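Local coordinates for protein xylose isomerase-like TIM barrel (Anabaena variabilis ATCC 29413, PDB 2QW5) that probably acts as a zinc-dependent sugar isomerase or epimerase and holds zinc and D-xylose at the mouth of its barrel, at residues I278-T290 against R294-D306. Sequence-based numbering, arbitrary orientation. Where two conformers were deposited one is given.
Sequences IAVEIFNAIPAFT and RLTRRKFWIPDED. With ZN (zinc ion), chain D; XLS (D-xylose), chain C.
Ile282 sets its CG2 methyl 3.9 Å from CE2 of Phe300, the side chains crossing at about a right angle beside helix 314-332. The carbonyl O of Phe283 takes two hydrogen bonds from Arg297, whose NH1 and NH2 both lie 3.0 Å away, nearly coplanar with it, a grip that suits arginine's twin end nitrogens. The Phe283 ring turns the other way, CZ reaching 3.5 Å to C1 of D-xylose. This is the C-terminal mouth of a TIM barrel: two residues earlier, just beyond strand 278-280, Glu281 binds zinc with Glu183, Asp216 and Gln247. The Asn284 amide reaches the Phe300 backbone because chi1 (-164°) swings CG opposite the main-chain nitrogen; OD1 accepts in plane from N (3.0 Å), and ND2 donates at a tilt to O (2.8 Å). A leucine here would probably leave both Phe300 groups without these partners. Ala285's small methyl packs on Lys299 CA and Arg297 O. Lys299, extended, passes Ala285 O (CG at 3.4 Å) and touches Ile286 CG2 before its NZ salt-bridges Asp306. Leu295 CD1 meets Ala285 CA and Phe289 CB, while Thr290 O accepts a hydrogen bond from Leu295 N (2.9 Å) in a Schellman motif with Arg294 as C-prime residue.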
loop_
_atom_site.group_PDB
_atom_site.type_symbol
_atom_site.label_atom_id
_atom_site.label_comp_id
_atom_site.label_asym_id
_atom_site.label_seq_id
_atom_site.Cartn_x
_atom_site.Cartn_y
_atom_site.Cartn_z
ATOM N N ILE A 278 -13.484 -31.729 -17.360
ATOM C CA ILE A 278 -12.137 -31.252 -16.982
ATOM C C ILE A 278 -12.003 -29.860 -17.586
ATOM O O ILE A 278 -12.043 -29.741 -18.787
ATOM C CB ILE A 278 -11.015 -32.168 -17.550
ATOM C CG1 ILE A 278 -11.110 -33.594 -16.997
ATOM C CG2 ILE A 278 -9.631 -31.584 -17.239
ATOM C CD1 ILE A 278 -10.847 -33.697 -15.516
ATOM N N ALA A 279 -11.865 -28.806 -16.752
ATOM C CA ALA A 279 -11.779 -27.423 -17.262
ATOM C C ALA A 279 -10.345 -26.898 -17.387
ATOM O O ALA A 279 -9.572 -27.029 -16.482
ATOM C CB ALA A 279 -12.564 -26.494 -16.420
ATOM N N VAL A 280 -10.016 -26.347 -18.555
ATOM C CA VAL A 280 -8.752 -25.664 -18.793
ATOM C C VAL A 280 -8.942 -24.260 -18.199
ATOM O O VAL A 280 -9.807 -23.530 -18.657
ATOM C CB VAL A 280 -8.456 -25.539 -20.322
ATOM C CG1 VAL A 280 -7.317 -24.526 -20.589
ATOM C CG2 VAL A 280 -8.161 -26.911 -20.901
ATOM N N GLU A 281 -8.168 -23.911 -17.166
ATOM C CA GLU A 281 -8.269 -22.588 -16.550
ATOM C C GLU A 281 -6.972 -21.781 -16.721
ATOM O O GLU A 281 -6.020 -21.944 -15.972
ATOM C CB GLU A 281 -8.651 -22.682 -15.096
ATOM C CG GLU A 281 -9.131 -21.306 -14.582
ATOM C CD GLU A 281 -9.495 -21.329 -13.146
ATOM O OE1 GLU A 281 -8.645 -21.854 -12.384
ATOM O OE2 GLU A 281 -10.576 -20.808 -12.787
ATOM N N ILE A 282 -6.967 -20.920 -17.733
ATOM C CA ILE A 282 -5.842 -20.087 -18.070
ATOM C C ILE A 282 -6.259 -18.617 -17.779
ATOM O O ILE A 282 -7.292 -18.126 -18.290
ATOM C CB ILE A 282 -5.443 -20.288 -19.575
ATOM C CG1 ILE A 282 -4.924 -21.737 -19.788
ATOM C CG2 ILE A 282 -4.373 -19.252 -20.013
ATOM C CD1 ILE A 282 -4.571 -22.058 -21.245
ATOM N N PHE A 283 -5.433 -17.944 -16.982
ATOM C CA PHE A 283 -5.619 -16.558 -16.579
ATOM C C PHE A 283 -4.803 -15.718 -17.548
ATOM O O PHE A 283 -3.592 -15.657 -17.462
ATOM C CB PHE A 283 -5.150 -16.339 -15.139
ATOM C CG PHE A 283 -6.079 -16.914 -14.130
ATOM C CD1 PHE A 283 -6.121 -18.277 -13.919
ATOM C CD2 PHE A 283 -6.937 -16.103 -13.410
ATOM C CE1 PHE A 283 -6.992 -18.839 -12.968
ATOM C CE2 PHE A 283 -7.802 -16.676 -12.429
ATOM C CZ PHE A 283 -7.814 -18.041 -12.247
ATOM N N ASN A 284 -5.453 -15.093 -18.517
ATOM C CA ASN A 284 -4.705 -14.256 -19.466
ATOM C C ASN A 284 -4.175 -12.987 -18.753
ATOM O O ASN A 284 -4.693 -12.586 -17.713
ATOM C CB ASN A 284 -5.590 -13.963 -20.678
ATOM C CG ASN A 284 -4.817 -13.456 -21.863
ATOM O OD1 ASN A 284 -3.586 -13.460 -21.843
ATOM N ND2 ASN A 284 -5.538 -13.016 -22.926
ATOM N N ALA A 285 -3.101 -12.392 -19.261
ATOM C CA ALA A 285 -2.570 -11.127 -18.699
ATOM C C ALA A 285 -3.485 -9.946 -19.120
ATOM O O ALA A 285 -3.146 -9.123 -19.964
ATOM C CB ALA A 285 -1.096 -10.919 -19.080
ATOM N N ILE A 286 -4.684 -9.922 -18.516
ATOM C CA ILE A 286 -5.690 -8.899 -18.742
ATOM C C ILE A 286 -5.616 -8.009 -17.521
ATOM O O ILE A 286 -5.190 -8.484 -16.427
ATOM C CB ILE A 286 -7.172 -9.452 -18.968
ATOM C CG1 ILE A 286 -7.638 -10.336 -17.799
ATOM C CG2 ILE A 286 -7.258 -10.182 -20.307
ATOM C CD1 ILE A 286 -9.139 -10.727 -17.847
ATOM N N PRO A 287 -6.073 -6.751 -17.638
ATOM C CA PRO A 287 -6.011 -5.826 -16.489
ATOM C C PRO A 287 -6.498 -6.389 -15.141
ATOM O O PRO A 287 -5.883 -6.110 -14.105
ATOM C CB PRO A 287 -6.872 -4.661 -16.960
ATOM C CG PRO A 287 -6.585 -4.605 -18.439
ATOM C CD PRO A 287 -6.634 -6.061 -18.830
ATOM N N ALA A 288 -7.521 -7.246 -15.148
ATOM C CA ALA A 288 -8.009 -7.816 -13.895
ATOM C C ALA A 288 -6.993 -8.695 -13.145
ATOM O O ALA A 288 -7.100 -8.797 -11.926
ATOM C CB ALA A 288 -9.334 -8.559 -14.108
ATOM N N PHE A 289 -5.994 -9.271 -13.851
ATOM C CA PHE A 289 -5.058 -10.209 -13.264
ATOM C C PHE A 289 -3.602 -9.802 -13.208
ATOM O O PHE A 289 -2.874 -10.419 -12.455
ATOM C CB PHE A 289 -5.165 -11.575 -13.966
ATOM C CG PHE A 289 -6.539 -12.196 -13.856
ATOM C CD1 PHE A 289 -7.117 -12.390 -12.608
ATOM C CD2 PHE A 289 -7.242 -12.587 -14.983
ATOM C CE1 PHE A 289 -8.391 -12.932 -12.486
ATOM C CE2 PHE A 289 -8.520 -13.130 -14.868
ATOM C CZ PHE A 289 -9.084 -13.309 -13.622
ATOM N N THR A 290 -3.170 -8.809 -13.990
ATOM C CA THR A 290 -1.732 -8.458 -14.040
ATOM C C THR A 290 -1.140 -8.134 -12.673
ATOM O O THR A 290 -0.087 -8.677 -12.290
ATOM C CB THR A 290 -1.460 -7.368 -15.095
ATOM O OG1 THR A 290 -2.428 -6.323 -14.948
ATOM C CG2 THR A 290 -1.570 -7.961 -16.464
ATOM N N ARG A 294 0.520 -10.990 -10.384
ATOM C CA ARG A 294 1.919 -10.544 -10.618
ATOM C C ARG A 294 2.433 -11.114 -11.916
ATOM O O ARG A 294 3.423 -11.827 -11.964
ATOM C CB ARG A 294 2.804 -10.892 -9.401
ATOM C CG ARG A 294 2.323 -10.118 -8.170
ATOM C CD ARG A 294 3.186 -10.418 -6.976
ATOM N NE ARG A 294 2.908 -9.471 -5.913
ATOM C CZ ARG A 294 3.438 -9.479 -4.692
ATOM N NH1 ARG A 294 4.243 -10.443 -4.276
ATOM N NH2 ARG A 294 3.115 -8.505 -3.854
ATOM N N LEU A 295 1.712 -10.776 -12.991
ATOM C CA LEU A 295 1.963 -11.354 -14.282
ATOM C C LEU A 295 3.006 -10.558 -15.051
ATOM O O LEU A 295 2.727 -9.496 -15.559
ATOM C CB LEU A 295 0.657 -11.496 -15.092
ATOM C CG LEU A 295 -0.435 -12.408 -14.506
ATOM C CD1 LEU A 295 -1.710 -12.365 -15.376
ATOM C CD2 LEU A 295 0.112 -13.822 -14.304
ATOM N N THR A 296 4.211 -11.106 -15.092
ATOM C CA THR A 296 5.332 -10.520 -15.800
ATOM C C THR A 296 5.335 -11.010 -17.269
ATOM O O THR A 296 5.970 -10.390 -18.123
ATOM C CB THR A 296 6.658 -10.866 -15.125
ATOM O OG1 THR A 296 6.877 -12.264 -15.272
ATOM C CG2 THR A 296 6.665 -10.479 -13.575
ATOM N N ARG A 297 4.633 -12.117 -17.554
ATOM C CA ARG A 297 4.555 -12.674 -18.900
ATOM C C ARG A 297 3.718 -11.820 -19.848
ATOM O O ARG A 297 2.752 -11.158 -19.442
ATOM C CB ARG A 297 3.985 -14.103 -18.894
ATOM C CG ARG A 297 2.579 -14.313 -18.216
ATOM C CD ARG A 297 2.091 -15.748 -18.400
ATOM N NE ARG A 297 1.146 -16.156 -17.354
ATOM C CZ ARG A 297 -0.170 -15.951 -17.345
ATOM N NH1 ARG A 297 -0.771 -15.312 -18.330
ATOM N NH2 ARG A 297 -0.886 -16.386 -16.303
ATOM N N ARG A 298 4.036 -11.931 -21.128
ATOM C CA ARG A 298 3.267 -11.217 -22.132
ATOM C C ARG A 298 1.835 -11.785 -22.268
ATOM O O ARG A 298 1.579 -12.990 -22.021
ATOM C CB ARG A 298 3.951 -11.272 -23.495
ATOM C CG ARG A 298 5.253 -10.563 -23.551
ATOM C CD ARG A 298 5.761 -10.549 -24.990
ATOM N NE ARG A 298 7.073 -9.915 -25.065
ATOM C CZ ARG A 298 7.311 -8.598 -25.141
ATOM N NH1 ARG A 298 6.332 -7.686 -25.164
ATOM N NH2 ARG A 298 8.573 -8.176 -25.183
ATOM N N LYS A 299 0.933 -10.885 -22.658
ATOM C CA LYS A 299 -0.468 -11.193 -22.871
ATOM C C LYS A 299 -0.623 -12.088 -24.106
ATOM O O LYS A 299 0.095 -11.931 -25.092
ATOM C CB LYS A 299 -1.276 -9.896 -23.080
ATOM C CG LYS A 299 -2.807 -10.079 -23.224
ATOM C CD LYS A 299 -3.518 -8.751 -23.370
ATOM C CE LYS A 299 -5.025 -8.898 -23.275
ATOM N NZ LYS A 299 -5.729 -7.595 -23.541
ATOM N N PHE A 300 -1.558 -13.038 -24.017
ATOM C CA PHE A 300 -1.969 -13.835 -25.188
ATOM C C PHE A 300 -3.047 -12.937 -25.796
ATOM O O PHE A 300 -4.211 -12.927 -25.351
ATOM C CB PHE A 300 -2.519 -15.210 -24.817
ATOM C CG PHE A 300 -1.695 -15.937 -23.805
ATOM C CD1 PHE A 300 -0.336 -16.133 -24.015
ATOM C CD2 PHE A 300 -2.287 -16.480 -22.660
ATOM C CE1 PHE A 300 0.441 -16.843 -23.118
ATOM C CE2 PHE A 300 -1.513 -17.202 -21.747
ATOM C CZ PHE A 300 -0.137 -17.361 -21.967
ATOM N N TRP A 301 -2.639 -12.142 -26.787
ATOM C CA TRP A 301 -3.506 -11.114 -27.342
ATOM C C TRP A 301 -4.807 -11.673 -27.884
ATOM O O TRP A 301 -4.829 -12.731 -28.497
ATOM C CB TRP A 301 -2.804 -10.239 -28.372
ATOM C CG TRP A 301 -2.247 -10.941 -29.526
ATOM C CD1 TRP A 301 -1.020 -11.477 -29.616
ATOM C CD2 TRP A 301 -2.861 -11.113 -30.817
ATOM N NE1 TRP A 301 -0.835 -12.031 -30.850
ATOM C CE2 TRP A 301 -1.937 -11.798 -31.620
ATOM C CE3 TRP A 301 -4.109 -10.778 -31.353
ATOM C CZ2 TRP A 301 -2.201 -12.169 -32.942
ATOM C CZ3 TRP A 301 -4.386 -11.146 -32.686
ATOM C CH2 TRP A 301 -3.427 -11.843 -33.458
ATOM N N ILE A 302 -5.880 -10.947 -27.624
ATOM C CA ILE A 302 -7.223 -11.388 -27.959
ATOM C C ILE A 302 -7.582 -10.848 -29.351
ATOM O O ILE A 302 -7.700 -9.638 -29.499
ATOM C CB ILE A 302 -8.224 -10.949 -26.908
ATOM C CG1 ILE A 302 -7.838 -11.524 -25.536
ATOM C CG2 ILE A 302 -9.630 -11.461 -27.285
ATOM C CD1 ILE A 302 -8.482 -10.759 -24.330
ATOM N N PRO A 303 -7.751 -11.741 -30.359
ATOM C CA PRO A 303 -8.099 -11.269 -31.704
ATOM C C PRO A 303 -9.368 -10.416 -31.731
ATOM O O PRO A 303 -10.368 -10.785 -31.112
ATOM C CB PRO A 303 -8.284 -12.572 -32.488
ATOM C CG PRO A 303 -7.375 -13.516 -31.821
ATOM C CD PRO A 303 -7.639 -13.213 -30.364
ATOM N N ASP A 304 -9.240 -9.254 -32.381
ATOM C CA ASP A 304 -10.263 -8.186 -32.522
ATOM C C ASP A 304 -10.212 -7.145 -31.401
ATOM O O ASP A 304 -10.382 -5.952 -31.690
ATOM C CB ASP A 304 -11.686 -8.695 -32.841
ATOM C CG ASP A 304 -11.771 -9.321 -34.238
ATOM O OD1 ASP A 304 -11.463 -8.603 -35.218
ATOM O OD2 ASP A 304 -12.135 -10.514 -34.357
ATOM N N GLU A 305 -9.946 -7.558 -30.158
ATOM C CA GLU A 305 -9.795 -6.591 -29.078
ATOM C C GLU A 305 -8.424 -5.954 -29.153
ATOM O O GLU A 305 -8.312 -4.719 -29.283
ATOM C CB GLU A 305 -9.993 -7.217 -27.704
ATOM C CG GLU A 305 -9.792 -6.205 -26.546
ATOM C CD GLU A 305 -9.927 -6.824 -25.187
ATOM O OE1 GLU A 305 -10.394 -7.982 -25.100
ATOM O OE2 GLU A 305 -9.571 -6.134 -24.206
ATOM N N ASP A 306 -7.394 -6.796 -29.042
ATOM C CA ASP A 306 -6.019 -6.335 -29.011
ATOM C C ASP A 306 -5.443 -6.308 -30.415
ATOM O O ASP A 306 -5.851 -7.114 -31.255
ATOM C CB ASP A 306 -5.163 -7.266 -28.165
ATOM C CG ASP A 306 -5.634 -7.366 -26.731
ATOM O OD1 ASP A 306 -5.829 -6.321 -26.069
ATOM O OD2 ASP A 306 -5.737 -8.512 -26.252
HETATM ZN ZN ZN D . -9.005 -22.386 -10.376
HETATM C C1 XLS C . -8.576 -17.796 -8.855
HETATM C C2 XLS C . -9.978 -17.619 -8.284
HETATM C C3 XLS C . -10.524 -16.150 -8.369
HETATM C C4 XLS C . -12.005 -16.048 -8.678
HETATM O O1 XLS C . -7.572 -18.677 -8.339
HETATM O O2 XLS C . -10.885 -18.587 -8.812
HETATM O O3 XLS C . -9.913 -15.239 -9.284
HETATM O O4 XLS C . -12.697 -16.879 -7.791
HETATM O O HOH W 1 -0.539 -14.070 -21.070
HETATM O O HOH W 2 -8.136 -20.625 -9.862
#